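PDB 3EWL: uncharacterized protein from Bacteroides fragilis, which is of unknown function but, through this C-terminal thioredoxin-like domain with a CxxC pair at a helix start, may act as a thiol-disulfide oxidoreductase. Local coordinates for residues 108-114 and 124-128; 6-10 and 103-107. All coordinates share one frame; numbering follows the deposited sequence.

Interaction 1: residues 108-114 and 124-128; sequences RATPTIY and LKDTS
Asp126 reaches back to the strand 112-114 and the loop before it, and its carboxylate divides the work between two oxygens. Asp126 OD2 takes a nearly straight hydrogen bond from Arg108 NE (2.7 Å, 175°) on its syn lone pair, in the guanidinium plane; a weak second bond comes from Arg108 NH1. The guanidinium and carboxylate planes are turned 55° from each other, so this salt bridge is not the flat, two-pronged kind. Asp126 OD1 meets water instead: one water links it to Thr112 OG1, another to Ile113 N and Thr127 O. The CB of Asp126 leads away from the strand, and a chi1 of -175° swings the carboxylate back to Arg108 and the waters. A short carboxylate suits, each oxygen taking two donors, one of the four weak.

One face of the Tyr114 ring is covered by the backbone at Asp126, whose N lies 3.8 Å above the ring centre. Lys125 runs beside the ring and points the same way, its CE 3.7 Å from Tyr114 OH, so that its aliphatic chain packs while its NZ makes a weak bond to a water that also meets Tyr114 OH. Ile113 supplies the backbone bond: Thr127 N donates to Ile113 O (2.8 Å), and Ile113 CG2 meets Thr127 CG2 at 4.0 Å. Branched residues suit this buried strand.

Strand 112-116 pairs with strand 29-34, and the cis-Pro111 loop just before it, a thioredoxin hallmark, touches Cys42 of helix 40-50. Ile113 packs on Phe45 of that helix and on Leu132 of helix 129-137, which starts after Ser128; Thr127 OG1 bonds Gln131 there.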
loop_
_atom_site.group_PDB
_atom_site.type_symbol
_atom_site.label_atom_id
_atom_site.label_comp_id
_atom_site.label_asym_id
_atom_site.label_seq_id
_atom_site.Cartn_x
_atom_site.Cartn_y
_atom_site.Cartn_z
ATOM N N ARG A 108 -11.326 -2.305 6.522
ATOM C CA ARG A 108 -12.021 -2.318 7.817
ATOM C C ARG A 108 -11.525 -1.224 8.754
ATOM O O ARG A 108 -12.224 -0.851 9.673
ATOM C CB ARG A 108 -11.789 -3.632 8.569
ATOM C CG ARG A 108 -11.976 -4.890 7.791
ATOM C CD ARG A 108 -11.914 -6.076 8.770
ATOM N NE ARG A 108 -10.587 -6.449 9.301
ATOM C CZ ARG A 108 -10.219 -6.414 10.592
ATOM N NH1 ARG A 108 -8.999 -6.814 10.940
ATOM N NH2 ARG A 108 -11.041 -5.988 11.542
ATOM N N ALA A 109 -10.300 -0.761 8.531
ATOM C CA ALA A 109 -9.547 0.054 9.489
ATOM C C ALA A 109 -8.311 0.574 8.759
ATOM O O ALA A 109 -7.993 0.082 7.670
ATOM C CB ALA A 109 -9.125 -0.777 10.696
ATOM N N THR A 110 -7.634 1.578 9.327
ATOM C CA THR A 110 -6.344 2.005 8.771
ATOM C C THR A 110 -5.323 1.739 9.819
ATOM O O THR A 110 -5.510 2.142 10.953
ATOM C CB THR A 110 -6.303 3.491 8.334
ATOM O OG1 THR A 110 -6.569 4.338 9.457
ATOM C CG2 THR A 110 -7.324 3.766 7.261
ATOM N N PRO A 111 -4.223 1.065 9.457
ATOM C CA PRO A 111 -3.834 0.562 8.125
ATOM C C PRO A 111 -4.529 -0.761 7.813
ATOM O O PRO A 111 -4.907 -1.478 8.712
ATOM C CB PRO A 111 -2.322 0.332 8.264
ATOM C CG PRO A 111 -2.132 -0.023 9.757
ATOM C CD PRO A 111 -3.179 0.823 10.485
ATOM N N THR A 112 -4.762 -1.038 6.544
ATOM C CA THR A 112 -5.079 -2.395 6.114
ATOM C C THR A 112 -4.009 -2.742 5.047
ATOM O O THR A 112 -3.710 -1.964 4.133
ATOM C CB THR A 112 -6.496 -2.480 5.484
ATOM O OG1 THR A 112 -7.503 -2.081 6.443
ATOM C CG2 THR A 112 -6.797 -3.909 4.941
ATOM N N ILE A 113 -3.450 -3.928 5.158
ATOM C CA ILE A 113 -2.345 -4.298 4.342
ATOM C C ILE A 113 -2.711 -5.563 3.560
ATOM O O ILE A 113 -3.290 -6.522 4.135
ATOM C CB ILE A 113 -1.154 -4.563 5.239
ATOM C CG1 ILE A 113 -0.777 -3.291 6.009
ATOM C CG2 ILE A 113 0.049 -5.032 4.434
ATOM C CD1 ILE A 113 -0.668 -3.510 7.505
ATOM N N TYR A 114 -2.325 -5.567 2.286
ATOM C CA TYR A 114 -2.380 -6.749 1.434
ATOM C C TYR A 114 -0.999 -7.001 0.827
ATOM O O TYR A 114 -0.311 -6.061 0.416
ATOM C CB TYR A 114 -3.409 -6.555 0.275
ATOM C CG TYR A 114 -4.883 -6.534 0.660
ATOM C CD1 TYR A 114 -5.764 -7.491 0.140
ATOM C CD2 TYR A 114 -5.411 -5.562 1.499
ATOM C CE1 TYR A 114 -7.116 -7.474 0.447
ATOM C CE2 TYR A 114 -6.770 -5.570 1.833
ATOM C CZ TYR A 114 -7.601 -6.542 1.299
ATOM O OH TYR A 114 -8.949 -6.597 1.582
ATOM N N LEU A 124 -1.430 -12.416 0.597
ATOM C CA LEU A 124 -1.857 -12.224 1.985
ATOM C C LEU A 124 -2.899 -11.131 1.985
ATOM O O LEU A 124 -2.661 -10.041 1.434
ATOM C CB LEU A 124 -0.702 -11.848 2.938
ATOM C CG LEU A 124 0.413 -12.837 3.266
ATOM C CD1 LEU A 124 1.430 -12.164 4.198
ATOM C CD2 LEU A 124 -0.137 -14.115 3.940
ATOM N N LYS A 125 -4.042 -11.431 2.607
ATOM C CA LYS A 125 -5.190 -10.530 2.667
ATOM C C LYS A 125 -5.365 -9.866 4.054
ATOM O O LYS A 125 -5.384 -10.556 5.055
ATOM C CB LYS A 125 -6.468 -11.278 2.251
ATOM C CG LYS A 125 -7.731 -10.685 2.891
ATOM C CD LYS A 125 -8.982 -10.875 2.110
ATOM C CE LYS A 125 -10.015 -9.917 2.684
ATOM N NZ LYS A 125 -11.059 -9.714 1.688
ATOM N N ASP A 126 -5.474 -8.535 4.122
ATOM C CA ASP A 126 -5.719 -7.839 5.404
ATOM C C ASP A 126 -4.814 -8.416 6.510
ATOM O O ASP A 126 -5.281 -8.881 7.575
ATOM C CB ASP A 126 -7.182 -7.968 5.813
ATOM C CG ASP A 126 -7.529 -7.152 7.077
ATOM O OD1 ASP A 126 -6.721 -6.292 7.504
ATOM O OD2 ASP A 126 -8.646 -7.350 7.621
ATOM N N THR A 127 -3.518 -8.359 6.261
ATOM C CA THR A 127 -2.576 -9.140 7.020
ATOM C C THR A 127 -1.854 -8.305 8.093
ATOM O O THR A 127 -2.192 -7.113 8.316
ATOM C CB THR A 127 -1.648 -9.881 6.026
ATOM O OG1 THR A 127 -0.800 -10.789 6.724
ATOM C CG2 THR A 127 -0.822 -8.886 5.195
ATOM N N SER A 128 -0.909 -8.935 8.786
ATOM C CA SER A 128 -0.133 -8.260 9.823
ATOM C C SER A 128 1.377 -8.359 9.661
ATOM O O SER A 128 1.876 -9.175 8.886
ATOM C CB SER A 128 -0.520 -8.777 11.209
ATOM O OG SER A 128 -1.526 -7.938 11.772
HETATM O O HOH W 1 -8.243 -3.975 8.101
HETATM O O HOH W 2 -4.212 -5.390 7.545
HETATM O O HOH W 3 -11.515 -6.996 -0.083
#

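Interaction 2: residues 6-10 and 103-107; sequences KAADF and QLYDI
Ala8 and Leu104 bring the two irregular backbones closest, with 6.0 Å between their CA atoms, and no backbone-to-backbone hydrogen bond joins the segments. The polar link comes from a side chain: Tyr105 OH donates a hydrogen bond to Ala8 O, modelled at a very short 2.5 Å, a length too doubtful to be read as strength. Tyrosine suits the place because its long, flat ring can cross from one loop to the other and still end in a hydroxyl that serves a main-chain carbonyl. Ala8 O lies at the edge of that ring, near its plane, and so does Ala7 CB, 3.4 Å from Tyr105 OH.

Small residues let the loops approach. Ala8 CB sits against Leu104 CB (3.8 Å) and also touches Tyr105 CE2 (3.9 Å). Leu104 sends CD1 to Asp9 O and, more loosely, to Phe10 CB. The Phe10 and Tyr105 rings stand almost perpendicular, planes at 88°, with an oblique approach of Phe10 CE2 to Tyr105 CE2 at 3.7 Å. A chi1 of 51° sets the Phe10 ring between its own backbone N and carbonyl carbon, which brings its CE2 against Tyr105.

The N-terminal loop before strand 11-13 is thereby laid against the chain that follows helix 98-101, whose Ile99 touches both Phe10 and Leu104. Tyr105 also packs on Leu32 and Phe34 of strand 29-34 and meets Tyr114 of strand 112-116 edge-to-face, while Ala7 rests on Leu116.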
loop_
_atom_site.group_PDB
_atom_site.type_symbol
_atom_site.label_atom_id
_atom_site.label_comp_id
_atom_site.label_asym_id
_atom_site.label_seq_id
_atom_site.Cartn_x
_atom_site.Cartn_y
_atom_site.Cartn_z
ATOM N N LYS A 6 -7.180 -12.246 -8.106
ATOM C CA LYS A 6 -6.582 -11.062 -8.719
ATOM C C LYS A 6 -7.004 -9.800 -7.922
ATOM O O LYS A 6 -8.188 -9.470 -7.813
ATOM C CB LYS A 6 -6.984 -10.942 -10.195
ATOM C CG LYS A 6 -6.353 -9.747 -10.899
ATOM C CD LYS A 6 -6.393 -9.851 -12.428
ATOM C CE LYS A 6 -7.532 -9.006 -12.989
ATOM N NZ LYS A 6 -7.118 -8.110 -14.109
ATOM N N ALA A 7 -6.019 -9.123 -7.347
ATOM C CA ALA A 7 -6.264 -7.907 -6.600
ATOM C C ALA A 7 -7.009 -6.935 -7.522
ATOM O O ALA A 7 -6.647 -6.810 -8.698
ATOM C CB ALA A 7 -4.957 -7.318 -6.175
ATOM N N ALA A 8 -8.089 -6.315 -7.023
ATOM C CA ALA A 8 -8.784 -5.270 -7.783
ATOM C C ALA A 8 -7.853 -4.110 -8.217
ATOM O O ALA A 8 -7.064 -3.572 -7.430
ATOM C CB ALA A 8 -9.993 -4.723 -7.011
ATOM N N ASP A 9 -7.956 -3.747 -9.495
ATOM C CA ASP A 9 -7.197 -2.652 -10.053
ATOM C C ASP A 9 -7.913 -1.322 -9.806
ATOM O O ASP A 9 -9.157 -1.262 -9.709
ATOM C CB ASP A 9 -6.975 -2.913 -11.550
ATOM C CG ASP A 9 -5.770 -2.175 -12.109
ATOM O OD1 ASP A 9 -4.991 -1.598 -11.299
ATOM O OD2 ASP A 9 -5.605 -2.169 -13.371
ATOM N N PHE A 10 -7.126 -0.265 -9.679
ATOM C CA PHE A 10 -7.637 1.106 -9.497
ATOM C C PHE A 10 -6.576 2.098 -9.953
ATOM O O PHE A 10 -5.399 1.742 -10.121
ATOM C CB PHE A 10 -7.947 1.379 -8.012
ATOM C CG PHE A 10 -6.816 1.031 -7.101
ATOM C CD1 PHE A 10 -5.884 1.999 -6.711
ATOM C CD2 PHE A 10 -6.676 -0.267 -6.621
ATOM C CE1 PHE A 10 -4.827 1.666 -5.869
ATOM C CE2 PHE A 10 -5.588 -0.616 -5.778
ATOM C CZ PHE A 10 -4.686 0.355 -5.406
ATOM N N GLN A 103 -16.293 -0.506 -3.239
ATOM C CA GLN A 103 -15.833 -1.400 -2.191
ATOM C C GLN A 103 -14.793 -2.398 -2.739
ATOM O O GLN A 103 -14.927 -3.596 -2.540
ATOM C CB GLN A 103 -17.042 -2.134 -1.612
ATOM C CG GLN A 103 -16.737 -2.941 -0.420
ATOM C CD GLN A 103 -17.276 -2.272 0.811
ATOM O OE1 GLN A 103 -16.579 -2.149 1.829
ATOM N NE2 GLN A 103 -18.533 -1.818 0.727
ATOM N N LEU A 104 -13.784 -1.900 -3.460
ATOM C CA LEU A 104 -12.843 -2.779 -4.115
ATOM C C LEU A 104 -12.013 -3.590 -3.121
ATOM O O LEU A 104 -11.657 -4.746 -3.408
ATOM C CB LEU A 104 -11.924 -2.015 -5.093
ATOM C CG LEU A 104 -12.596 -1.335 -6.306
ATOM C CD1 LEU A 104 -11.586 -0.508 -7.184
ATOM C CD2 LEU A 104 -13.417 -2.351 -7.177
ATOM N N TYR A 105 -11.675 -2.982 -1.987
ATOM C CA TYR A 105 -10.994 -3.694 -0.893
ATOM C C TYR A 105 -11.808 -3.465 0.339
ATOM O O TYR A 105 -12.417 -2.431 0.462
ATOM C CB TYR A 105 -9.591 -3.170 -0.678
ATOM C CG TYR A 105 -8.698 -3.479 -1.877
ATOM C CD1 TYR A 105 -7.832 -4.570 -1.853
ATOM C CD2 TYR A 105 -8.746 -2.661 -3.048
ATOM C CE1 TYR A 105 -7.000 -4.870 -2.981
ATOM C CE2 TYR A 105 -7.920 -2.940 -4.176
ATOM C CZ TYR A 105 -7.052 -4.048 -4.135
ATOM O OH TYR A 105 -6.245 -4.337 -5.238
ATOM N N ASP A 106 -11.830 -4.448 1.236
ATOM C CA ASP A 106 -12.542 -4.310 2.515
ATOM C C ASP A 106 -11.594 -3.594 3.478
ATOM O O ASP A 106 -10.764 -4.220 4.171
ATOM C CB ASP A 106 -12.971 -5.675 3.063
ATOM C CG ASP A 106 -13.800 -5.562 4.381
ATOM O OD1 ASP A 106 -14.282 -4.453 4.727
ATOM O OD2 ASP A 106 -13.948 -6.594 5.076
ATOM N N ILE A 107 -11.656 -2.275 3.476
ATOM C CA ILE A 107 -10.692 -1.528 4.306
ATOM C C ILE A 107 -11.398 -1.285 5.655
ATOM O O ILE A 107 -12.014 -0.221 5.877
ATOM C CB ILE A 107 -10.148 -0.254 3.574
ATOM C CG1 ILE A 107 -9.293 -0.668 2.365
ATOM C CG2 ILE A 107 -9.346 0.674 4.518
ATOM C CD1 ILE A 107 -9.166 0.399 1.316
#

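Overall arrangement
From the N terminus, the chain passes through 6-10, the small hairpin 11-13/19-21, strand 29-34, the thioredoxin-type CxxC pair (Cys39 just before helix 40-50, Cys42 in its first turn) and the rest of the parallel strands before 103-107 returns to close interaction 2, a loop of 92 intervening residues. Interaction 1 follows in series, closing a short loop of nine around the hairpin 112-116/122-124. Neither loop encloses or crosses the other, yet they touch where Tyr114 meets Tyr105 and Thr112 meets Ile107. Interaction 2 ties the N-terminal segment to the loop after helix 98-101 and, through Tyr105, to the sheet; interaction 1 joins strand 112-116 and its preceding loop to the connection entering helix 129-137.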